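Local coordinates for protein aminopeptidase YwaD (Bacillus subtilis, PDB 6HC6) that removes single amino acids, notably leucine, arginine and lysine, from the N-terminal end of peptides, using two bound zinc ions, at residues A[247-252]-A[261-266]; A[252-257]-A[293-298]; A[320-325]-A[384-389]. All blocks are in the same frame, centred on the assembly; numbering follows the deposited sequence.

Contact 1: A[247-252]-A[261-266]; sequences VTAHYD and NDNGSG. With ZN (zinc ion), chain D; ZN (zinc ion), chain E.
His250 tucks CG between its own backbone N and carbonyl carbon (chi1 74°), whereas Asp262 sends CG out on the far side from its N (chi1 -170°), and the two settings bring imidazole and carboxylate to one zinc ion. NE2 of His250 binds the zinc ion of chain D at 2.2 Å, and Asp262 OD1 reaches the same metal at 2.0 Å. The ring and carboxylate planes stand 87° apart. The second oxygen, Asp262 OD2, binds the zinc ion of chain E at 2.0 Å, so one carboxylate bridges the pair. Asn263 CB lies over one face of the imidazole, 3.5 Å from the centroid of the His250 ring in a CH-pi contact. On the other nitrogen, His250 ND1 donates to Asp252 OD1 at 3.0 Å, which helps to fix the ring's rotation; the Asp252 carboxylate also accepts from the backbone N of Glu295. This is the co-catalytic zinc site of an M28 aminopeptidase, placed between the C-terminal end of strand 244-250 and the start of helix 260-277, in a beta-alpha-beta unit; a cis peptide joins Asp262 to Asn263. The amide of Asn263 is shared out: ND2 makes a weak bond to His250 O at 3.2 Å besides one to Leu322 O, while OD1 accepts from Gly266 N in an Asx motif and from Met324 N. With an alanine here, Leu322 O and, more weakly, His250 O would probably lose their donor, and the N-H groups of Gly266 and Met324 their acceptor. One residue earlier in the strand, Ala249 CB rests 3.3 Å from Gly266 O.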
loop_
_atom_site.group_PDB
_atom_site.type_symbol
_atom_site.label_atom_id
_atom_site.label_comp_id
_atom_site.label_asym_id
_atom_site.label_seq_id
_atom_site.Cartn_x
_atom_site.Cartn_y
_atom_site.Cartn_z
ATOM N N VAL A 247 -5.844 -15.487 0.068
ATOM C CA VAL A 247 -6.321 -14.500 1.039
ATOM C C VAL A 247 -5.114 -13.661 1.425
ATOM O O VAL A 247 -4.123 -14.204 1.937
ATOM C CB VAL A 247 -6.955 -15.155 2.278
ATOM C CG1 VAL A 247 -7.538 -14.067 3.199
ATOM C CG2 VAL A 247 -8.030 -16.139 1.865
ATOM N N THR A 248 -5.161 -12.358 1.123
ATOM C CA THR A 248 -3.929 -11.582 1.077
ATOM C C THR A 248 -4.108 -10.205 1.704
ATOM O O THR A 248 -5.211 -9.647 1.768
ATOM C CB THR A 248 -3.392 -11.433 -0.356
ATOM O OG1 THR A 248 -4.274 -10.615 -1.133
ATOM C CG2 THR A 248 -3.229 -12.803 -1.048
ATOM N N ALA A 249 -2.983 -9.657 2.152
ATOM C CA ALA A 249 -2.954 -8.339 2.782
ATOM C C ALA A 249 -1.509 -7.866 2.822
ATOM O O ALA A 249 -0.620 -8.670 3.075
ATOM C CB ALA A 249 -3.517 -8.417 4.205
ATOM N N HIS A 250 -1.274 -6.580 2.582
ATOM C CA HIS A 250 0.092 -6.071 2.671
ATOM C C HIS A 250 0.403 -5.633 4.094
ATOM O O HIS A 250 -0.454 -5.095 4.796
ATOM C CB HIS A 250 0.336 -4.939 1.665
ATOM C CG HIS A 250 -0.288 -3.612 2.011
ATOM N ND1 HIS A 250 0.381 -2.638 2.722
ATOM C CD2 HIS A 250 -1.462 -3.052 1.631
ATOM C CE1 HIS A 250 -0.379 -1.563 2.837
ATOM N NE2 HIS A 250 -1.495 -1.771 2.152
ATOM N N TYR A 251 1.639 -5.871 4.524
ATOM C CA TYR A 251 1.999 -5.610 5.910
ATOM C C TYR A 251 3.002 -4.471 6.035
ATOM O O TYR A 251 3.456 -4.178 7.152
ATOM C CB TYR A 251 2.521 -6.891 6.576
ATOM C CG TYR A 251 3.861 -7.370 6.069
ATOM C CD1 TYR A 251 3.964 -8.118 4.902
ATOM C CD2 TYR A 251 5.014 -7.101 6.771
ATOM C CE1 TYR A 251 5.191 -8.542 4.426
ATOM C CE2 TYR A 251 6.258 -7.538 6.318
ATOM C CZ TYR A 251 6.334 -8.253 5.143
ATOM O OH TYR A 251 7.548 -8.694 4.668
ATOM N N ASP A 252 3.325 -3.788 4.934
ATOM C CA ASP A 252 4.149 -2.588 5.039
ATOM C C ASP A 252 3.274 -1.347 5.178
ATOM O O ASP A 252 2.066 -1.380 4.944
ATOM C CB ASP A 252 5.077 -2.453 3.838
ATOM C CG ASP A 252 4.331 -2.186 2.539
ATOM O OD1 ASP A 252 3.333 -2.901 2.272
ATOM O OD2 ASP A 252 4.759 -1.288 1.778
ATOM N N ASN A 261 -4.357 1.027 10.369
ATOM C CA ASN A 261 -5.389 0.638 9.417
ATOM C C ASN A 261 -4.852 0.312 8.020
ATOM O O ASN A 261 -5.363 -0.608 7.365
ATOM C CB ASN A 261 -6.455 1.734 9.301
ATOM C CG ASN A 261 -7.709 1.203 8.662
ATOM O OD1 ASN A 261 -8.111 0.065 8.963
ATOM N ND2 ASN A 261 -8.302 1.965 7.734
ATOM N N ASP A 262 -3.858 1.063 7.527
ATOM C CA ASP A 262 -3.212 0.794 6.232
ATOM C C ASP A 262 -1.791 0.291 6.489
ATOM O O ASP A 262 -0.851 1.083 6.495
ATOM C CB ASP A 262 -3.173 2.082 5.367
ATOM C CG ASP A 262 -2.740 1.810 3.943
ATOM O OD1 ASP A 262 -2.846 0.633 3.514
ATOM O OD2 ASP A 262 -2.290 2.767 3.248
ATOM N N ASN A 263 -1.609 -1.027 6.661
ATOM C CA ASN A 263 -2.642 -2.045 6.544
ATOM C C ASN A 263 -2.439 -3.113 7.613
ATOM O O ASN A 263 -2.538 -4.307 7.348
ATOM C CB ASN A 263 -2.612 -2.672 5.146
ATOM C CG ASN A 263 -3.754 -3.651 4.928
ATOM O OD1 ASN A 263 -4.838 -3.474 5.479
ATOM N ND2 ASN A 263 -3.514 -4.683 4.118
ATOM N N GLY A 264 -2.128 -2.683 8.834
ATOM C CA GLY A 264 -2.166 -3.629 9.940
ATOM C C GLY A 264 -3.511 -4.320 10.018
ATOM O O GLY A 264 -3.597 -5.519 10.305
ATOM N N SER A 265 -4.580 -3.578 9.725
ATOM C CA SER A 265 -5.923 -4.129 9.802
ATOM C C SER A 265 -6.084 -5.328 8.879
ATOM O O SER A 265 -6.547 -6.388 9.308
ATOM C CB SER A 265 -6.962 -3.049 9.466
ATOM O OG SER A 265 -6.851 -2.663 8.100
ATOM N N GLY A 266 -5.752 -5.171 7.595
ATOM C CA GLY A 266 -5.934 -6.283 6.673
ATOM C C GLY A 266 -5.039 -7.460 7.006
ATOM O O GLY A 266 -5.451 -8.619 6.899
HETATM ZN ZN ZN D . -3.090 -0.362 1.773
HETATM ZN ZN ZN E . -1.170 2.883 1.536
HETATM O O HOH W 1 0.471 -2.846 6.615
HETATM O O HOH W 2 -4.267 0.965 0.853
HETATM O O HOH W 3 -1.723 0.792 0.738
#

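Contact 2: A[252-257]-A[293-298]; sequences DSVPFS and AEELGL. With ZN (zinc ion), chain E.
Asp252 and Ala293 bring their CA atoms to 5.8 Å, and Val254 faces Glu295 slightly farther apart, in two loops without regular helix or strand. The Asp252 carboxylate spans the gap and takes two successive backbone N-H groups. Its OD2 receives Glu295 N at 2.9 Å on the syn lone pair, in a nearly straight bond (167° at the hydrogen); OD1 receives Glu294 N more weakly, at 3.0 Å. Asp252 thus positions the chain from which the next metal ligand springs. Glu295 bends at chi2 (-75°), curling its carboxylate back so that OE1, at 2.3 Å, and OE2 both bind the zinc ion of chain E. The methyl CG1 of Val254 presses on this ligand, 3.4 Å from Glu295 CD, and a water links Val254 N to Glu295 OE2. Asp262, His401 and Glu452 complete the metal's protein shell. Both loops leave the C-terminal ends of neighbouring parallel strands, 244-250 and 285-291, the end of the sheet where M28 peptidases build their metal site. Glu294 sends its side chain to the water that bridges the two zinc ions, which donates to Glu294 OE2 at 2.7 Å; the position is consistent with the general base that the glutamate just before the zinc ligand provides in related enzymes. Its backbone O accepts from both Gly297 N and Leu298 N, from the same face of the carbonyl plane. On the other loop, a type II turn runs from Val254 to Ser257, and Ser253 OG closes across it onto Ser257 O at 2.9 Å.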
loop_
_atom_site.group_PDB
_atom_site.type_symbol
_atom_site.label_atom_id
_atom_site.label_comp_id
_atom_site.label_asym_id
_atom_site.label_seq_id
_atom_site.Cartn_x
_atom_site.Cartn_y
_atom_site.Cartn_z
ATOM N N ASP A 252 3.325 -3.788 4.934
ATOM C CA ASP A 252 4.149 -2.588 5.039
ATOM C C ASP A 252 3.274 -1.347 5.178
ATOM O O ASP A 252 2.066 -1.380 4.944
ATOM C CB ASP A 252 5.077 -2.453 3.838
ATOM C CG ASP A 252 4.331 -2.186 2.539
ATOM O OD1 ASP A 252 3.333 -2.901 2.272
ATOM O OD2 ASP A 252 4.759 -1.288 1.778
ATOM N N SER A 253 3.900 -0.239 5.579
ATOM C CA SER A 253 3.208 1.042 5.702
ATOM C C SER A 253 4.109 2.142 5.160
ATOM O O SER A 253 5.296 1.926 4.910
ATOM C CB SER A 253 2.802 1.340 7.150
ATOM O OG SER A 253 3.933 1.652 7.937
ATOM N N VAL A 254 3.541 3.332 4.984
ATOM C CA VAL A 254 4.302 4.469 4.449
ATOM C C VAL A 254 5.114 5.108 5.571
ATOM O O VAL A 254 4.787 4.944 6.759
ATOM C CB VAL A 254 3.386 5.509 3.772
ATOM C CG1 VAL A 254 2.549 4.871 2.646
ATOM C CG2 VAL A 254 2.488 6.191 4.802
ATOM N N PRO A 255 6.195 5.816 5.245
ATOM C CA PRO A 255 7.001 6.457 6.286
ATOM C C PRO A 255 6.165 7.336 7.206
ATOM O O PRO A 255 5.228 8.008 6.774
ATOM C CB PRO A 255 8.008 7.287 5.482
ATOM C CG PRO A 255 8.202 6.519 4.233
ATOM C CD PRO A 255 6.821 5.937 3.914
ATOM N N PHE A 256 6.524 7.319 8.489
ATOM C CA PHE A 256 5.923 8.088 9.575
ATOM C C PHE A 256 4.528 7.619 9.923
ATOM O O PHE A 256 3.919 8.190 10.826
ATOM C CB PHE A 256 5.868 9.595 9.289
ATOM C CG PHE A 256 7.182 10.162 8.847
ATOM C CD1 PHE A 256 8.234 10.271 9.746
ATOM C CD2 PHE A 256 7.375 10.548 7.530
ATOM C CE1 PHE A 256 9.457 10.782 9.343
ATOM C CE2 PHE A 256 8.592 11.055 7.117
ATOM C CZ PHE A 256 9.636 11.169 8.025
ATOM N N SER A 257 4.001 6.599 9.251
ATOM C CA SER A 257 2.677 6.108 9.624
ATOM C C SER A 257 2.802 4.788 10.368
ATOM O O SER A 257 3.394 3.844 9.833
ATOM C CB SER A 257 1.807 5.910 8.385
ATOM O OG SER A 257 0.635 5.161 8.689
ATOM N N ALA A 293 6.144 -4.525 0.747
ATOM C CA ALA A 293 6.460 -3.480 -0.240
ATOM C C ALA A 293 5.276 -3.120 -1.141
ATOM O O ALA A 293 5.453 -2.750 -2.303
ATOM C CB ALA A 293 7.664 -3.878 -1.106
ATOM N N GLU A 294 4.055 -3.186 -0.625
ATOM C CA GLU A 294 2.922 -2.722 -1.430
ATOM C C GLU A 294 2.948 -1.214 -1.658
ATOM O O GLU A 294 2.471 -0.735 -2.694
ATOM C CB GLU A 294 1.617 -3.109 -0.745
ATOM C CG GLU A 294 0.334 -2.777 -1.520
ATOM C CD GLU A 294 -0.133 -1.342 -1.371
ATOM O OE1 GLU A 294 -0.888 -0.880 -2.255
ATOM O OE2 GLU A 294 0.275 -0.667 -0.401
ATOM N N GLU A 295 3.461 -0.449 -0.697
ATOM C CA GLU A 295 3.333 0.996 -0.791
ATOM C C GLU A 295 4.252 1.569 -1.852
ATOM O O GLU A 295 4.078 2.726 -2.240
ATOM C CB GLU A 295 3.605 1.661 0.573
ATOM C CG GLU A 295 2.625 1.273 1.701
ATOM C CD GLU A 295 1.236 1.947 1.578
ATOM O OE1 GLU A 295 0.921 2.551 0.534
ATOM O OE2 GLU A 295 0.451 1.839 2.537
ATOM N N LEU A 296 5.200 0.778 -2.339
ATOM C CA LEU A 296 6.094 1.198 -3.403
ATOM C C LEU A 296 5.546 0.876 -4.781
ATOM O O LEU A 296 6.241 1.108 -5.776
ATOM C CB LEU A 296 7.458 0.533 -3.229
ATOM C CG LEU A 296 8.234 0.936 -1.979
ATOM C CD1 LEU A 296 9.573 0.204 -1.997
ATOM C CD2 LEU A 296 8.473 2.446 -2.014
ATOM N N GLY A 297 4.337 0.324 -4.864
ATOM C CA GLY A 297 3.762 0.002 -6.156
ATOM C C GLY A 297 3.489 -1.484 -6.324
ATOM O O GLY A 297 3.761 -2.051 -7.387
ATOM N N LEU A 298 2.950 -2.123 -5.284
ATOM C CA LEU A 298 2.539 -3.523 -5.362
ATOM C C LEU A 298 3.729 -4.436 -5.628
ATOM O O LEU A 298 3.617 -5.418 -6.353
ATOM C CB LEU A 298 1.470 -3.733 -6.447
ATOM C CG LEU A 298 0.383 -2.669 -6.541
ATOM C CD1 LEU A 298 -0.692 -3.066 -7.566
ATOM C CD2 LEU A 298 -0.233 -2.445 -5.143
HETATM ZN ZN ZN E . -1.170 2.883 1.536
HETATM O O HOH W 4 0.486 3.046 5.199
HETATM O O HOH W 3 -1.723 0.792 0.738
#

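Contact 3: A[320-325]-A[384-389]; sequences FNLDMV and ANFIWG. With ZN (zinc ion), chain D.
Phe386 leans its side chain along the strand that carries Phe320 and Leu322, its inner atoms meeting Asn321 and Leu322, its outer ones Phe320. Its CB sits beside the backbone of Asn321 and near the CD2 methyl of Leu322. From CG the ring turns its edge to the carbonyl of Asn321, whose O lies in the ring plane 3.3 Å from Phe386 CD1; that same carbon touches Leu322 CD2 at 3.9 Å. Farther out, Phe386 CE1 packs 3.7 Å from Phe320 CD2, and CZ lies close to the same carbon. The two phenylalanines share one torsion (chi1 -63°), which lays them side by side, pointing the same way, toward Val347 of helix 346-358. Beneath them runs parallel pairing: Phe386 N donates to Asn321 O at 2.9 Å, and Asp323 N returns a bond to Phe386 O. Past Leu322 the strand gives way to loop, yet Trp388 N still bonds Met324 O at 3.2 Å, while Ile387 CG1 lies alongside Met324 CB. On the opposite face of the sheet, Asn321 ND2 meets Asn385 OD1 at 2.9 Å from well above the carbonyl plane (58° out of it), and Asn321 OD1 pairs with Thr248 OG1. Asn385 OD1 also lies 3.3 Å from Asp323 CB, beside the start of the metal ligand. Asp323 grips the zinc ion of chain D with both oxygens, and Ser371 OG bonds its OD2. A bidentate aspartate just beyond the C-terminal end of a parallel strand in the central mixed sheet is an element of the M28 alpha/beta zinc site.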
loop_
_atom_site.group_PDB
_atom_site.type_symbol
_atom_site.label_atom_id
_atom_site.label_comp_id
_atom_site.label_asym_id
_atom_site.label_seq_id
_atom_site.Cartn_x
_atom_site.Cartn_y
_atom_site.Cartn_z
ATOM N N PHE A 320 -8.976 -12.907 -2.419
ATOM C CA PHE A 320 -9.622 -11.959 -1.510
ATOM C C PHE A 320 -8.522 -11.120 -0.873
ATOM O O PHE A 320 -7.762 -11.631 -0.043
ATOM C CB PHE A 320 -10.395 -12.680 -0.403
ATOM C CG PHE A 320 -11.522 -13.524 -0.880
ATOM C CD1 PHE A 320 -11.286 -14.782 -1.409
ATOM C CD2 PHE A 320 -12.837 -13.070 -0.765
ATOM C CE1 PHE A 320 -12.339 -15.584 -1.840
ATOM C CE2 PHE A 320 -13.892 -13.871 -1.188
ATOM C CZ PHE A 320 -13.641 -15.114 -1.729
ATOM N N ASN A 321 -8.425 -9.846 -1.250
ATOM C CA ASN A 321 -7.394 -8.972 -0.704
ATOM C C ASN A 321 -8.022 -8.041 0.327
ATOM O O ASN A 321 -9.073 -7.448 0.072
ATOM C CB ASN A 321 -6.706 -8.164 -1.811
ATOM C CG ASN A 321 -5.536 -7.335 -1.283
ATOM O OD1 ASN A 321 -4.496 -7.877 -0.913
ATOM N ND2 ASN A 321 -5.706 -6.030 -1.242
ATOM N N LEU A 322 -7.381 -7.925 1.494
ATOM C CA LEU A 322 -7.869 -7.111 2.606
ATOM C C LEU A 322 -6.937 -5.923 2.810
ATOM O O LEU A 322 -5.768 -6.110 3.150
ATOM C CB LEU A 322 -7.931 -7.950 3.881
ATOM C CG LEU A 322 -8.618 -9.300 3.646
ATOM C CD1 LEU A 322 -8.475 -10.215 4.844
ATOM C CD2 LEU A 322 -10.071 -9.044 3.344
ATOM N N ASP A 323 -7.445 -4.705 2.627
ATOM C CA ASP A 323 -6.590 -3.521 2.757
ATOM C C ASP A 323 -7.454 -2.380 3.276
ATOM O O ASP A 323 -8.250 -1.821 2.518
ATOM C CB ASP A 323 -5.932 -3.171 1.412
ATOM C CG ASP A 323 -4.843 -2.100 1.518
ATOM O OD1 ASP A 323 -4.671 -1.495 2.577
ATOM O OD2 ASP A 323 -4.128 -1.853 0.513
ATOM N N MET A 324 -7.286 -2.066 4.543
ATOM C CA MET A 324 -7.980 -0.998 5.255
ATOM C C MET A 324 -9.368 -1.439 5.687
ATOM O O MET A 324 -10.326 -0.958 5.207
ATOM C CB MET A 324 -7.968 0.310 4.461
ATOM C CG MET A 324 -6.623 0.979 4.449
ATOM S SD MET A 324 -6.387 2.402 3.388
ATOM C CE MET A 324 -7.547 3.538 4.119
ATOM N N VAL A 325 -9.381 -2.316 6.650
ATOM C CA VAL A 325 -10.646 -2.911 7.043
ATOM C C VAL A 325 -10.953 -2.674 8.520
ATOM O O VAL A 325 -11.767 -3.374 9.089
ATOM C CB VAL A 325 -10.670 -4.416 6.713
ATOM C CG1 VAL A 325 -10.771 -4.623 5.202
ATOM C CG2 VAL A 325 -9.434 -5.113 7.287
ATOM N N ALA A 384 -10.447 -9.107 -5.744
ATOM C CA ALA A 384 -11.021 -7.879 -5.263
ATOM C C ALA A 384 -10.333 -7.443 -3.983
ATOM O O ALA A 384 -9.736 -8.201 -3.323
ATOM C CB ALA A 384 -12.478 -8.017 -4.996
ATOM N N ASN A 385 -10.502 -6.175 -3.678
ATOM C CA ASN A 385 -9.971 -5.573 -2.480
ATOM C C ASN A 385 -11.101 -5.088 -1.568
ATOM O O ASN A 385 -11.920 -4.421 -2.030
ATOM C CB ASN A 385 -9.082 -4.404 -2.847
ATOM C CG ASN A 385 -8.469 -3.757 -1.654
ATOM O OD1 ASN A 385 -8.092 -4.385 -0.746
ATOM N ND2 ASN A 385 -8.405 -2.467 -1.694
ATOM N N PHE A 386 -11.094 -5.462 -0.306
ATOM C CA PHE A 386 -12.086 -5.084 0.657
ATOM C C PHE A 386 -11.576 -3.889 1.487
ATOM O O PHE A 386 -10.536 -3.952 2.031
ATOM C CB PHE A 386 -12.429 -6.242 1.575
ATOM C CG PHE A 386 -13.050 -7.419 0.884
ATOM C CD1 PHE A 386 -12.286 -8.294 0.193
ATOM C CD2 PHE A 386 -14.386 -7.642 0.929
ATOM C CE1 PHE A 386 -12.828 -9.369 -0.448
ATOM C CE2 PHE A 386 -14.946 -8.708 0.295
ATOM C CZ PHE A 386 -14.171 -9.581 -0.379
ATOM N N ILE A 387 -12.407 -2.869 1.627
ATOM C CA ILE A 387 -11.992 -1.642 2.314
ATOM C C ILE A 387 -13.242 -0.880 2.756
ATOM O O ILE A 387 -14.248 -0.848 2.038
ATOM C CB ILE A 387 -11.080 -0.796 1.391
ATOM C CG1 ILE A 387 -10.711 0.547 2.028
ATOM C CG2 ILE A 387 -11.740 -0.584 0.045
ATOM C CD1 ILE A 387 -9.651 1.302 1.232
ATOM N N TRP A 388 -13.188 -0.280 3.953
ATOM C CA TRP A 388 -14.305 0.549 4.397
ATOM C C TRP A 388 -14.236 1.912 3.728
ATOM O O TRP A 388 -13.153 2.444 3.467
ATOM C CB TRP A 388 -14.315 0.761 5.915
ATOM C CG TRP A 388 -14.565 -0.449 6.746
ATOM C CD1 TRP A 388 -13.627 -1.171 7.450
ATOM C CD2 TRP A 388 -15.824 -1.074 6.996
ATOM N NE1 TRP A 388 -14.240 -2.220 8.112
ATOM C CE2 TRP A 388 -15.586 -2.179 7.848
ATOM C CE3 TRP A 388 -17.132 -0.813 6.580
ATOM C CZ2 TRP A 388 -16.612 -3.013 8.289
ATOM C CZ3 TRP A 388 -18.152 -1.645 7.022
ATOM C CH2 TRP A 388 -17.884 -2.730 7.863
ATOM N N GLY A 389 -15.406 2.496 3.481
ATOM C CA GLY A 389 -15.453 3.809 2.872
ATOM C C GLY A 389 -16.709 4.555 3.264
ATOM O O GLY A 389 -17.690 3.966 3.726
HETATM ZN ZN ZN D . -3.090 -0.362 1.773
HETATM O O HOH W 2 -4.267 0.965 0.853
HETATM O O HOH W 3 -1.723 0.792 0.738
#

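From the N terminus, strand 244-250 leads into contact 1, which closes a short loop onto the start of helix 260-277. Before that loop is complete, contact 2 opens at the shared Asp252 and reaches across the helix and strand 285-291 to residues 293-298, so the two cross. Contact 3 follows in series, joining strands 316-322 and 382-389 over a much longer excursion. Strand 316-322 is also the sheet neighbour of 244-250, tying contacts 1 and 3 together. Contacts 1 and 3 meet at the zinc ion of chain D, contacts 1 and 2 at that of chain E, and one bridging water belongs to all three.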